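Local coordinates for hypothetical protein AQ_1354 (Aquifex aeolicus, PDB 1OZ9) that is probably a zinc-dependent, single-strand-specific endoribonuclease of the YbeY family, acting in 16S rRNA 3'-end maturation and ribosome quality control, at residues 25-28 with 29-33; 96-100 with 101-105; 19-22 with 23-26. All blocks are in the same frame, centred on the assembly; numbering follows the deposited sequence.

Contact 1 (25-28 with 29-33)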
ATOM      1  N   ILE A  25      -3.501   7.909  -7.532  1.00 17.47           N
ATOM      2  CA  ILE A  25      -3.309   7.088  -6.372  1.00 17.38           C
ATOM      3  C   ILE A  25      -4.682   6.678  -5.860  1.00 17.56           C
ATOM      4  O   ILE A  25      -4.900   5.510  -5.476  1.00 16.72           O
ATOM      5  CB  ILE A  25      -2.499   7.843  -5.291  1.00 17.50           C
ATOM      6  CG1 ILE A  25      -1.014   7.938  -5.719  1.00 17.61           C
ATOM      7  CG2 ILE A  25      -2.622   7.167  -3.950  1.00 15.35           C
ATOM      8  CD1 ILE A  25      -0.265   9.012  -4.965  1.00 20.06           C
ATOM      9  N   GLU A  26      -5.612   7.625  -5.834  1.00 17.09           N
ATOM     10  CA  GLU A  26      -6.947   7.316  -5.330  1.00 18.57           C
ATOM     11  C   GLU A  26      -7.615   6.219  -6.175  1.00 18.49           C
ATOM     12  O   GLU A  26      -8.189   5.254  -5.623  1.00 17.82           O
ATOM     13  CB  GLU A  26      -7.827   8.572  -5.313  1.00 18.84           C
ATOM     14  CG  GLU A  26      -8.953   8.481  -4.308  1.00 25.28           C
ATOM     15  CD  GLU A  26      -9.828   9.741  -4.247  1.00 31.14           C
ATOM     16  OE1 GLU A  26      -9.293  10.885  -4.329  1.00 35.67           O
ATOM     17  OE2 GLU A  26     -11.055   9.571  -4.105  1.00 35.20           O
ATOM     18  N   LYS A  27      -7.556   6.385  -7.501  1.00 18.52           N
ATOM     19  CA  LYS A  27      -8.107   5.423  -8.453  1.00 19.24           C
ATOM     20  C   LYS A  27      -7.481   4.010  -8.316  1.00 19.43           C
ATOM     21  O   LYS A  27      -8.233   3.028  -8.251  1.00 18.64           O
ATOM     22  CB  LYS A  27      -8.069   5.944  -9.905  1.00 19.64           C
ATOM     23  CG  LYS A  27      -8.175   4.849 -11.018  1.00 23.68           C
ATOM     24  CD  LYS A  27      -8.081   5.433 -12.441  1.00 29.85           C
ATOM     25  CE  LYS A  27      -7.451   4.453 -13.479  1.00 33.52           C
ATOM     26  NZ  LYS A  27      -8.408   3.910 -14.520  1.00 32.52           N
ATOM     27  N   TRP A  28      -6.147   3.904  -8.265  1.00 17.96           N
ATOM     28  CA  TRP A  28      -5.489   2.602  -8.080  1.00 17.82           C
ATOM     29  C   TRP A  28      -5.990   1.938  -6.801  1.00 18.39           C
ATOM     30  O   TRP A  28      -6.317   0.752  -6.790  1.00 18.06           O
ATOM     31  CB  TRP A  28      -3.965   2.743  -7.972  1.00 17.27           C
ATOM     32  CG  TRP A  28      -3.342   3.134  -9.268  1.00 16.72           C
ATOM     33  CD1 TRP A  28      -3.769   2.810 -10.510  1.00 18.17           C
ATOM     34  CD2 TRP A  28      -2.187   3.932  -9.436  1.00 16.71           C
ATOM     35  NE1 TRP A  28      -2.922   3.331 -11.463  1.00 17.82           N
ATOM     36  CE2 TRP A  28      -1.956   4.055 -10.825  1.00 17.77           C
ATOM     37  CE3 TRP A  28      -1.313   4.564  -8.554  1.00 17.18           C
ATOM     38  CZ2 TRP A  28      -0.894   4.788 -11.347  1.00 18.93           C
ATOM     39  CZ3 TRP A  28      -0.250   5.280  -9.083  1.00 18.96           C
ATOM     40  CH2 TRP A  28      -0.059   5.387 -10.458  1.00 18.04           C
ATOM     41  N   ALA A  29      -6.039   2.719  -5.726  1.00 17.87           N
ATOM     42  CA  ALA A  29      -6.500   2.192  -4.448  1.00 18.74           C
ATOM     43  C   ALA A  29      -7.966   1.730  -4.531  1.00 19.17           C
ATOM     44  O   ALA A  29      -8.291   0.629  -4.037  1.00 18.65           O
ATOM     45  CB  ALA A  29      -6.301   3.206  -3.340  1.00 18.40           C
ATOM     46  N   GLU A  30      -8.832   2.539  -5.146  1.00 18.05           N
ATOM     47  CA  GLU A  30     -10.239   2.153  -5.302  1.00 19.26           C
ATOM     48  C   GLU A  30     -10.388   0.912  -6.190  1.00 18.17           C
ATOM     49  O   GLU A  30     -11.191   0.000  -5.873  1.00 18.43           O
ATOM     50  CB  GLU A  30     -11.089   3.314  -5.851  1.00 20.87           C
ATOM     51  CG  GLU A  30     -11.192   4.486  -4.867  1.00 26.10           C
ATOM     52  CD  GLU A  30     -12.000   5.643  -5.423  1.00 34.30           C
ATOM     53  OE1 GLU A  30     -12.058   5.777  -6.667  1.00 33.88           O
ATOM     54  OE2 GLU A  30     -12.589   6.407  -4.621  1.00 37.15           O
ATOM     55  N   LEU A  31      -9.601   0.841  -7.264  1.00 15.33           N
ATOM     56  CA  LEU A  31      -9.670  -0.314  -8.130  1.00 15.09           C
ATOM     57  C   LEU A  31      -9.186  -1.575  -7.402  1.00 14.79           C
ATOM     58  O   LEU A  31      -9.723  -2.647  -7.619  1.00 14.56           O
ATOM     59  CB  LEU A  31      -8.855  -0.128  -9.399  1.00 14.96           C
ATOM     60  CG  LEU A  31      -9.443   0.862 -10.402  1.00 16.28           C
ATOM     61  CD1 LEU A  31      -8.414   1.124 -11.509  1.00 16.92           C
ATOM     62  CD2 LEU A  31     -10.818   0.404 -10.964  1.00 18.96           C
ATOM     63  N   ALA A  32      -8.140  -1.442  -6.602  1.00 14.92           N
ATOM     64  CA  ALA A  32      -7.626  -2.595  -5.833  1.00 16.37           C
ATOM     65  C   ALA A  32      -8.684  -3.093  -4.829  1.00 17.21           C
ATOM     66  O   ALA A  32      -8.931  -4.299  -4.727  1.00 17.29           O
ATOM     67  CB  ALA A  32      -6.351  -2.206  -5.079  1.00 16.30           C
ATOM     68  N   LEU A  33      -9.302  -2.163  -4.100  1.00 16.84           N
ATOM     69  CA  LEU A  33     -10.339  -2.539  -3.143  1.00 17.21           C
ATOM     70  C   LEU A  33     -11.492  -3.226  -3.841  1.00 17.40           C
ATOM     71  O   LEU A  33     -12.007  -4.245  -3.343  1.00 17.11           O
ATOM     72  CB  LEU A  33     -10.812  -1.339  -2.291  1.00 17.10           C
ATOM     73  CG  LEU A  33      -9.780  -0.765  -1.312  1.00 18.78           C
ATOM     74  CD1 LEU A  33     -10.329   0.495  -0.588  1.00 21.60           C
ATOM     75  CD2 LEU A  33      -9.221  -1.776  -0.250  1.00 19.34           C
TER
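Leu31 lies across the aliphatic part of Lys27, one helical turn back, and its CD1 meets Lys27 CG at 3.8 Å. CE of the same lysine lies nearly as close, and the bend at the last torsion (chi4 110°) keeps NZ near that methyl group too. A long lysine suits this exposed flank: its methylenes shelter part of a leucine that would otherwise meet water, while the ammonium stays at the surface.

One residue back along the helix, the side chains of Glu26 and Glu30 lie side by side, pointing the same way. Their OE2 atoms come to 3.6 Å with the two carboxylate planes almost perpendicular, so the pair is probably somewhat repulsive, and one of the two may take up a proton more readily than an isolated glutamate. CG of Glu30 sits beside its own backbone N, chi1 -66°, which folds it back over the preceding turn, 3.2 Å from Glu26 O.

Both pairs belong to helix 22-35, the crossover helix of a beta-alpha-beta unit that links the parallel strands 10-15 and 41-48. Four successive i to i+4 bonds hold this part of it, from Ala29 N to Ile25 O at 3.0 Å through to Ala32 N and Trp28 O at 2.9 Å.

Towards the sheet the helix presents Ile25, Ala29 and Leu33. Ala29, with a single methyl group, lets the backbone come close to Val11 and Leu43, whereas the branched Ile25 reaches Leu15, Val45 and Ile47. Trp28 and Ala32 turn to helix 105-120 instead: the indole meets Glu106, Lys110 and Ile113, and Ala32 CB, 3.4 Å from Trp28 O, packs on Ile117.

Contact 2 (96-100 with 101-105)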
ATOM      1  N   ARG A  96      14.037   5.252  -6.156  1.00 17.42           N
ATOM      2  CA  ARG A  96      15.267   4.475  -6.293  1.00 18.53           C
ATOM      3  C   ARG A  96      14.976   3.086  -6.800  1.00 17.90           C
ATOM      4  O   ARG A  96      15.730   2.548  -7.611  1.00 17.93           O
ATOM      5  CB  ARG A  96      16.044   4.368  -4.973  1.00 19.16           C
ATOM      6  CG  ARG A  96      16.732   5.645  -4.522  1.00 23.68           C
ATOM      7  CD  ARG A  96      17.531   5.495  -3.221  1.00 29.98           C
ATOM      8  NE  ARG A  96      17.351   6.677  -2.380  1.00 34.04           N
ATOM      9  CZ  ARG A  96      16.656   6.686  -1.241  1.00 35.62           C
ATOM     10  NH1 ARG A  96      16.109   5.572  -0.775  1.00 33.86           N
ATOM     11  NH2 ARG A  96      16.535   7.814  -0.553  1.00 38.30           N
ATOM     12  N   GLN A  97      13.900   2.491  -6.297  1.00 17.08           N
ATOM     13  CA  GLN A  97      13.542   1.143  -6.714  1.00 17.19           C
ATOM     14  C   GLN A  97      13.105   1.149  -8.162  1.00 16.74           C
ATOM     15  O   GLN A  97      13.488   0.277  -8.955  1.00 16.84           O
ATOM     16  CB  GLN A  97      12.451   0.530  -5.788  1.00 16.94           C
ATOM     17  CG  GLN A  97      13.037   0.095  -4.453  1.00 16.94           C
ATOM     18  CD  GLN A  97      12.021  -0.410  -3.417  1.00 18.16           C
ATOM     19  OE1 GLN A  97      10.815  -0.560  -3.688  1.00 18.40           O
ATOM     20  NE2 GLN A  97      12.525  -0.683  -2.231  1.00 11.69           N
ATOM     21  N   ALA A  98      12.309   2.144  -8.511  1.00 16.67           N
ATOM     22  CA  ALA A  98      11.860   2.275  -9.887  1.00 16.92           C
ATOM     23  C   ALA A  98      13.092   2.363 -10.783  1.00 16.26           C
ATOM     24  O   ALA A  98      13.135   1.733 -11.824  1.00 16.25           O
ATOM     25  CB  ALA A  98      10.966   3.532 -10.065  1.00 16.58           C
ATOM     26  N   ARG A  99      14.096   3.120 -10.348  1.00 16.85           N
ATOM     27  CA  ARG A  99      15.349   3.268 -11.124  1.00 18.34           C
ATOM     28  C   ARG A  99      16.039   1.905 -11.235  1.00 18.80           C
ATOM     29  O   ARG A  99      16.457   1.494 -12.317  1.00 18.15           O
ATOM     30  CB  ARG A  99      16.280   4.296 -10.458  1.00 18.18           C
ATOM     31  CG  ARG A  99      17.674   4.413 -11.077  1.00 22.84           C
ATOM     32  CD  ARG A  99      18.526   5.593 -10.556  1.00 27.76           C
ATOM     33  NE  ARG A  99      19.113   5.320  -9.239  1.00 31.98           N
ATOM     34  CZ  ARG A  99      18.858   6.029  -8.137  1.00 32.33           C
ATOM     35  NH1 ARG A  99      18.039   7.075  -8.191  1.00 32.36           N
ATOM     36  NH2 ARG A  99      19.444   5.702  -6.985  1.00 31.61           N
ATOM     37  N   GLU A 100      16.130   1.196 -10.115  1.00 19.96           N
ATOM     38  CA  GLU A 100      16.799  -0.107 -10.098  1.00 22.32           C
ATOM     39  C   GLU A 100      16.039  -1.148 -10.908  1.00 21.99           C
ATOM     40  O   GLU A 100      16.642  -1.998 -11.551  1.00 22.41           O
ATOM     41  CB  GLU A 100      17.003  -0.587  -8.650  1.00 22.82           C
ATOM     42  CG  GLU A 100      17.808   0.418  -7.831  1.00 28.24           C
ATOM     43  CD  GLU A 100      17.851   0.152  -6.323  1.00 33.43           C
ATOM     44  OE1 GLU A 100      16.879  -0.404  -5.740  1.00 33.76           O
ATOM     45  OE2 GLU A 100      18.885   0.539  -5.716  1.00 35.47           O
ATOM     46  N   LEU A 101      14.722  -1.065 -10.914  1.00 22.13           N
ATOM     47  CA  LEU A 101      13.922  -2.079 -11.592  1.00 22.60           C
ATOM     48  C   LEU A 101      13.620  -1.790 -13.050  1.00 23.02           C
ATOM     49  O   LEU A 101      13.140  -2.662 -13.780  1.00 23.19           O
ATOM     50  CB  LEU A 101      12.628  -2.318 -10.846  1.00 22.70           C
ATOM     51  CG  LEU A 101      12.822  -2.967  -9.484  1.00 23.00           C
ATOM     52  CD1 LEU A 101      11.521  -2.895  -8.696  1.00 22.81           C
ATOM     53  CD2 LEU A 101      13.333  -4.416  -9.653  1.00 23.70           C
ATOM     54  N   GLY A 102      13.883  -0.563 -13.470  1.00 22.70           N
ATOM     55  CA  GLY A 102      13.660  -0.205 -14.851  1.00 22.54           C
ATOM     56  C   GLY A 102      12.218   0.112 -15.198  1.00 21.69           C
ATOM     57  O   GLY A 102      11.783  -0.160 -16.319  1.00 21.74           O
ATOM     58  N   HIS A 103      11.461   0.660 -14.255  1.00 20.82           N
ATOM     59  CA  HIS A 103      10.114   1.125 -14.594  1.00 20.35           C
ATOM     60  C   HIS A 103       9.812   2.519 -14.048  1.00 19.56           C
ATOM     61  O   HIS A 103      10.632   3.103 -13.373  1.00 19.35           O
ATOM     62  CB  HIS A 103       8.994   0.123 -14.237  1.00 20.43           C
ATOM     63  CG  HIS A 103       8.970  -0.329 -12.807  1.00 21.21           C
ATOM     64  ND1 HIS A 103       9.106  -1.655 -12.454  1.00 21.91           N
ATOM     65  CD2 HIS A 103       8.761   0.346 -11.649  1.00 21.75           C
ATOM     66  CE1 HIS A 103       8.994  -1.781 -11.144  1.00 20.88           C
ATOM     67  NE2 HIS A 103       8.798  -0.580 -10.627  1.00 20.39           N
ATOM     68  N   SER A 104       8.626   3.038 -14.338  1.00 19.03           N
ATOM     69  CA  SER A 104       8.285   4.391 -13.898  1.00 18.20           C
ATOM     70  C   SER A 104       8.009   4.499 -12.399  1.00 17.35           C
ATOM     71  O   SER A 104       7.736   3.509 -11.727  1.00 15.75           O
ATOM     72  CB  SER A 104       7.098   4.928 -14.694  1.00 18.68           C
ATOM     73  OG  SER A 104       5.895   4.288 -14.297  1.00 16.16           O
ATOM     74  N   LEU A 105       8.106   5.715 -11.879  1.00 17.21           N
ATOM     75  CA  LEU A 105       7.730   5.969 -10.491  1.00 17.11           C
ATOM     76  C   LEU A 105       6.257   5.609 -10.273  1.00 17.39           C
ATOM     77  O   LEU A 105       5.875   5.010  -9.235  1.00 15.95           O
ATOM     78  CB  LEU A 105       7.978   7.429 -10.119  1.00 16.91           C
ATOM     79  CG  LEU A 105       7.444   7.850  -8.740  1.00 16.22           C
ATOM     80  CD1 LEU A 105       8.138   7.061  -7.675  1.00 15.78           C
ATOM     81  CD2 LEU A 105       7.707   9.343  -8.520  1.00 17.48           C
TER
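Leu101 N donates to Gln97 O at 2.7 Å, the last regular bond of helix 91-101; His103 N, bound to Ala98 O at 3.1 Å, reaches beyond it and closes the end. This is a Schellman motif with Gly102 at C', its inner bond, Gly102 N to Arg99 O at 3.5 Å, being weak. The positive phi of Gly102, 80°, would press a CB against the preceding carbonyl oxygen, so glycine fits the turn. Ala98 O takes His103 N and, weakly, Gly102 N at 2.9 Å.

Beyond the glycine the chain doubles back towards helix 105-120, with Ser104 as N-cap: its OG accepts from Glu107 N, a role that a short hydroxyl side chain fills well. His103 NE2 is hydrogen-bonded to Glu108 OE1, which helps to hold the imidazole's rotation.

Packing centres on Ala98, the buried residue here, whose small size lets the returning chain pass close by, with CB 3.6 Å from Ser104 O. The histidine CG stands between its backbone N and carbonyl carbon (chi1 55°), which brings ring atom CD2 to 4.1 Å from Ala98 CA.

Contact 3 (19-22 with 23-26); sequences KVRK and DKIE
Arg21 grips Asp23 side-on in a salt bridge, with two nitrogens, one to each carboxylate oxygen. NH2 reaches OD2 at 2.9 Å along an almost straight bond (176°) in the guanidinium plane, whereas OD1, 22° out of that plane, receives NE on its syn lone pair at 3.0 Å. The aspartate bends back to its partner because CG stands between its backbone N and carbonyl carbon (chi1 60°).

Over one face of the guanidinium runs the Lys24 chain, CE lying 3.5 Å from Arg21 NH1. Its ammonium comes near the same guanidinium, but this second positive charge has its own partner in Glu106 of helix 105-120.

Arg21 is the N-cap residue of helix 22-35, and its carbonyl oxygen takes Ile25 N at 3.2 Å and, weakly, Lys24 N. Lys22 O accepts Glu26 N at 2.9 Å, continuing the pattern that Ile25 N opens. Beneath this polar layer, Val20 CG1 rests on Ile25 CG1 at 3.7 Å, the branched chains crossing at about a right angle.

Asp23, in the first turn, places a negative charge near the positive end of the helix dipole, which probably favours the helix start, though the salt bridge to Arg21 shares that charge.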
ATOM      1  N   LYS A  19       4.908  13.870  -6.595  1.00 17.20           N
ATOM      2  CA  LYS A  19       5.280  13.622  -7.976  1.00 17.47           C
ATOM      3  C   LYS A  19       4.229  12.813  -8.733  1.00 17.60           C
ATOM      4  O   LYS A  19       4.092  12.951  -9.950  1.00 18.37           O
ATOM      5  CB  LYS A  19       6.668  12.947  -8.066  1.00 17.01           C
ATOM      6  CG  LYS A  19       7.450  13.441  -9.221  1.00 20.91           C
ATOM      7  CD  LYS A  19       8.963  13.265  -9.075  1.00 23.34           C
ATOM      8  CE  LYS A  19       9.614  13.755 -10.363  1.00 25.19           C
ATOM      9  NZ  LYS A  19      11.100  13.914 -10.414  1.00 21.93           N
ATOM     10  N   VAL A  20       3.472  12.008  -8.006  1.00 16.73           N
ATOM     11  CA  VAL A  20       2.383  11.224  -8.577  1.00 16.78           C
ATOM     12  C   VAL A  20       1.042  11.870  -8.211  1.00 16.36           C
ATOM     13  O   VAL A  20       0.775  12.192  -7.039  1.00 15.36           O
ATOM     14  CB  VAL A  20       2.435   9.771  -8.062  1.00 17.22           C
ATOM     15  CG1 VAL A  20       1.211   8.958  -8.529  1.00 18.39           C
ATOM     16  CG2 VAL A  20       3.767   9.100  -8.469  1.00 19.15           C
ATOM     17  N   ARG A  21       0.198  12.056  -9.213  1.00 15.48           N
ATOM     18  CA  ARG A  21      -1.102  12.671  -9.024  1.00 15.43           C
ATOM     19  C   ARG A  21      -1.998  12.020  -7.970  1.00 15.24           C
ATOM     20  O   ARG A  21      -2.129  10.799  -7.899  1.00 14.22           O
ATOM     21  CB  ARG A  21      -1.842  12.731 -10.368  1.00 16.06           C
ATOM     22  CG  ARG A  21      -1.301  13.793 -11.312  1.00 16.97           C
ATOM     23  CD  ARG A  21      -1.858  13.718 -12.718  1.00 20.30           C
ATOM     24  NE  ARG A  21      -3.254  13.276 -12.786  1.00 23.57           N
ATOM     25  CZ  ARG A  21      -3.778  12.633 -13.843  1.00 28.62           C
ATOM     26  NH1 ARG A  21      -3.018  12.368 -14.924  1.00 27.99           N
ATOM     27  NH2 ARG A  21      -5.062  12.261 -13.833  1.00 28.86           N
ATOM     28  N   LYS A  22      -2.645  12.855  -7.169  1.00 14.27           N
ATOM     29  CA  LYS A  22      -3.515  12.359  -6.115  1.00 15.37           C
ATOM     30  C   LYS A  22      -4.653  11.492  -6.646  1.00 15.78           C
ATOM     31  O   LYS A  22      -4.998  10.468  -6.049  1.00 14.56           O
ATOM     32  CB  LYS A  22      -4.112  13.549  -5.307  1.00 14.61           C
ATOM     33  CG  LYS A  22      -4.979  13.056  -4.105  1.00 16.01           C
ATOM     34  CD  LYS A  22      -5.947  14.153  -3.641  1.00 25.47           C
ATOM     35  CE  LYS A  22      -6.919  13.680  -2.516  1.00 28.22           C
ATOM     36  NZ  LYS A  22      -7.757  14.846  -2.044  1.00 33.17           N
ATOM     37  N   ASP A  23      -5.261  11.943  -7.745  1.00 16.82           N
ATOM     38  CA  ASP A  23      -6.378  11.196  -8.315  1.00 17.46           C
ATOM     39  C   ASP A  23      -5.961   9.837  -8.861  1.00 17.46           C
ATOM     40  O   ASP A  23      -6.769   8.900  -8.879  1.00 16.63           O
ATOM     41  CB  ASP A  23      -7.144  12.019  -9.363  1.00 18.06           C
ATOM     42  CG  ASP A  23      -6.276  12.456 -10.556  1.00 19.05           C
ATOM     43  OD1 ASP A  23      -5.024  12.505 -10.486  1.00 18.51           O
ATOM     44  OD2 ASP A  23      -6.799  12.801 -11.631  1.00 20.76           O
ATOM     45  N   LYS A  24      -4.714   9.707  -9.296  1.00 17.25           N
ATOM     46  CA  LYS A  24      -4.255   8.403  -9.791  1.00 17.93           C
ATOM     47  C   LYS A  24      -4.082   7.422  -8.626  1.00 18.42           C
ATOM     48  O   LYS A  24      -4.448   6.246  -8.724  1.00 17.96           O
ATOM     49  CB  LYS A  24      -2.933   8.516 -10.568  1.00 17.54           C
ATOM     50  CG  LYS A  24      -3.108   8.957 -12.001  1.00 18.87           C
ATOM     51  CD  LYS A  24      -1.758   8.879 -12.788  1.00 21.66           C
ATOM     52  CE  LYS A  24      -1.967   9.117 -14.272  1.00 24.74           C
ATOM     53  NZ  LYS A  24      -0.717   9.481 -15.051  1.00 26.58           N
ATOM     54  N   ILE A  25      -3.501   7.909  -7.532  1.00 17.47           N
ATOM     55  CA  ILE A  25      -3.309   7.088  -6.372  1.00 17.38           C
ATOM     56  C   ILE A  25      -4.682   6.678  -5.860  1.00 17.56           C
ATOM     57  O   ILE A  25      -4.900   5.510  -5.476  1.00 16.72           O
ATOM     58  CB  ILE A  25      -2.499   7.843  -5.291  1.00 17.50           C
ATOM     59  CG1 ILE A  25      -1.014   7.938  -5.719  1.00 17.61           C
ATOM     60  CG2 ILE A  25      -2.622   7.167  -3.950  1.00 15.35           C
ATOM     61  CD1 ILE A  25      -0.265   9.012  -4.965  1.00 20.06           C
ATOM     62  N   GLU A  26      -5.612   7.625  -5.834  1.00 17.09           N
ATOM     63  CA  GLU A  26      -6.947   7.316  -5.330  1.00 18.57           C
ATOM     64  C   GLU A  26      -7.615   6.219  -6.175  1.00 18.49           C
ATOM     65  O   GLU A  26      -8.189   5.254  -5.623  1.00 17.82           O
ATOM     66  CB  GLU A  26      -7.827   8.572  -5.313  1.00 18.84           C
ATOM     67  CG  GLU A  26      -8.953   8.481  -4.308  1.00 25.28           C
ATOM     68  CD  GLU A  26      -9.828   9.741  -4.247  1.00 31.14           C
ATOM     69  OE1 GLU A  26      -9.293  10.885  -4.329  1.00 35.67           O
ATOM     70  OE2 GLU A  26     -11.055   9.571  -4.105  1.00 35.20           O
TER

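Overall arrangement
Along the chain contact 3 comes first, contact 1 overlaps its end, sharing Ile25 and Glu26, and contact 2 lies far downstream. Contacts 3 and 1 share helix 22-35, their centres 10 Å apart: one is its start, the other its middle, and Trp28 of contact 1 packs on Val20 of contact 3. Contact 2 joins helices 91-101 and 105-120, its centre 17 Å from that of contact 3 and 21 Å from that of contact 1. Leu105 nevertheless packs on Lys19 and Val20, linking this turn to the loop before helix 22-35. Helix 105-120, touched by residues of all three contacts, carries His115 and His119, two of the predicted zinc ligands.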